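Local structure of african horse sickness virus (serotype 4) VP7 (1AHS) at residues G43-N46 against A47-P51. The protein forms the surface layer of the orbivirus core as a homotrimer that binds structural protein VP3, this chain being its top domain. Numbering follows the deposited sequence.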
ATOM      1  N   GLY B  43      -4.639 -23.440   3.605  1.00 26.69           N
ATOM      2  CA  GLY B  43      -4.030 -23.631   2.301  1.00 25.35           C
ATOM      3  C   GLY B  43      -2.538 -23.483   2.450  1.00 28.21           C
ATOM      4  O   GLY B  43      -2.069 -23.178   3.552  1.00 31.53           O
ATOM      5  N   GLN B  44      -1.803 -23.775   1.375  1.00 33.06           N
ATOM      6  CA  GLN B  44      -0.330 -23.687   1.328  1.00 34.30           C
ATOM      7  C   GLN B  44      -0.032 -22.516   0.397  1.00 34.69           C
ATOM      8  O   GLN B  44      -0.639 -22.371  -0.655  1.00 40.61           O
ATOM      9  CB  GLN B  44       0.316 -24.976   0.805  1.00 37.87           C
ATOM     10  CG  GLN B  44       1.827 -25.065   1.111  1.00 48.18           C
ATOM     11  CD  GLN B  44       2.474 -26.301   0.538  1.00 49.96           C
ATOM     12  OE1 GLN B  44       3.006 -26.282  -0.573  1.00 54.60           O
ATOM     13  NE2 GLN B  44       2.412 -27.391   1.284  1.00 50.65           N
ATOM     14  N   VAL B  45       1.014 -21.780   0.693  1.00 33.80           N
ATOM     15  CA  VAL B  45       1.247 -20.556  -0.015  1.00 32.33           C
ATOM     16  C   VAL B  45       2.646 -20.439  -0.631  1.00 32.81           C
ATOM     17  O   VAL B  45       3.086 -19.370  -1.064  1.00 33.33           O
ATOM     18  CB  VAL B  45       0.859 -19.484   1.044  1.00 31.84           C
ATOM     19  CG1 VAL B  45       1.977 -18.603   1.434  1.00 31.34           C
ATOM     20  CG2 VAL B  45      -0.440 -18.818   0.680  1.00 31.20           C
ATOM     21  N   ASN B  46       3.302 -21.585  -0.764  1.00 33.21           N
ATOM     22  CA  ASN B  46       4.647 -21.629  -1.331  1.00 35.51           C
ATOM     23  C   ASN B  46       4.727 -20.950  -2.696  1.00 33.07           C
ATOM     24  O   ASN B  46       5.474 -20.016  -2.859  1.00 36.15           O
ATOM     25  CB  ASN B  46       5.139 -23.072  -1.436  1.00 33.20           C
ATOM     26  CG  ASN B  46       5.592 -23.614  -0.124  1.00 35.37           C
ATOM     27  OD1 ASN B  46       4.773 -23.942   0.738  1.00 36.67           O
ATOM     28  ND2 ASN B  46       6.899 -23.668   0.071  1.00 35.60           N
ATOM     29  N   ALA B  47       3.920 -21.392  -3.650  1.00 31.81           N
ATOM     30  CA  ALA B  47       3.913 -20.840  -4.998  1.00 32.94           C
ATOM     31  C   ALA B  47       3.809 -19.335  -5.054  1.00 34.66           C
ATOM     32  O   ALA B  47       4.275 -18.714  -6.005  1.00 37.59           O
ATOM     33  CB  ALA B  47       2.768 -21.435  -5.788  1.00 32.75           C
ATOM     34  N   LEU B  48       3.195 -18.762  -4.030  1.00 31.10           N
ATOM     35  CA  LEU B  48       2.982 -17.333  -3.960  1.00 25.54           C
ATOM     36  C   LEU B  48       4.174 -16.581  -3.385  1.00 26.33           C
ATOM     37  O   LEU B  48       4.603 -15.598  -3.975  1.00 24.59           O
ATOM     38  CB  LEU B  48       1.716 -17.089  -3.133  1.00 28.68           C
ATOM     39  CG  LEU B  48       0.861 -15.806  -3.074  1.00 29.82           C
ATOM     40  CD1 LEU B  48       1.029 -15.062  -1.762  1.00 29.58           C
ATOM     41  CD2 LEU B  48       1.075 -14.929  -4.267  1.00 28.55           C
ATOM     42  N   LEU B  49       4.736 -17.055  -2.266  1.00 23.57           N
ATOM     43  CA  LEU B  49       5.856 -16.371  -1.617  1.00 21.62           C
ATOM     44  C   LEU B  49       7.205 -16.596  -2.215  1.00 26.37           C
ATOM     45  O   LEU B  49       8.117 -15.824  -2.001  1.00 26.87           O
ATOM     46  CB  LEU B  49       5.947 -16.758  -0.164  1.00 23.44           C
ATOM     47  CG  LEU B  49       4.759 -16.399   0.713  1.00 26.99           C
ATOM     48  CD1 LEU B  49       5.216 -16.606   2.140  1.00 20.80           C
ATOM     49  CD2 LEU B  49       4.347 -14.948   0.477  1.00 21.48           C
ATOM     50  N   ALA B  50       7.351 -17.682  -2.937  1.00 30.64           N
ATOM     51  CA  ALA B  50       8.596 -18.006  -3.549  1.00 34.36           C
ATOM     52  C   ALA B  50       8.933 -17.168  -4.735  1.00 43.07           C
ATOM     53  O   ALA B  50       8.164 -17.095  -5.726  1.00 44.50           O
ATOM     54  CB  ALA B  50       8.592 -19.399  -3.958  1.00 33.26           C
ATOM     55  N   PRO B  51      10.147 -16.586  -4.692  1.00 50.45           N
ATOM     56  CA  PRO B  51      10.760 -15.726  -5.721  1.00 55.60           C
ATOM     57  C   PRO B  51      11.004 -16.690  -6.878  1.00 56.09           C
ATOM     58  O   PRO B  51      11.061 -17.913  -6.646  1.00 57.19           O
ATOM     59  CB  PRO B  51      12.090 -15.306  -5.072  1.00 57.49           C
ATOM     60  CG  PRO B  51      12.418 -16.450  -4.160  1.00 58.34           C
ATOM     61  CD  PRO B  51      11.072 -16.798  -3.560  1.00 54.18           C
TER
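Val45 and Leu49 meet through one methyl and a branch point: CG1 of Val45 lies 3.6 Å from CG of Leu49, the two side chains crossing at a slant. With CG anti to its own carbonyl carbon (chi1 -62°), Leu49 places its branch point beside that methyl. Beside this apolar pair, the carbonyl O of Val45, the N-cap residue, takes two amides. N of Leu49 approaches O of Val45 almost head-on at 3.1 Å, in the i to i+4 pattern of an alpha-helix, whereas N of Leu48 reaches the same oxygen at 3.0 Å from above the carbonyl plane, with a more bent N-H angle of 136°. A second i to i+4 bond runs from N of Ala50 to O of Asn46 (3.0 Å), and CB of Ala50 rests 3.4 Å from that oxygen. Farther out, the amide of Asn46 bonds at both ends to the chain entering strand 106-110, ND2 to O of Ala104 and OD1 to N of Val106. Trp100 touches Asn46, Leu49 and Ala50. With two amides gripping O of Val45 and both ends of the Asn46 amide satisfied, the single helical turn after strand 41-44 is held to the neighbouring strand by its own side chain.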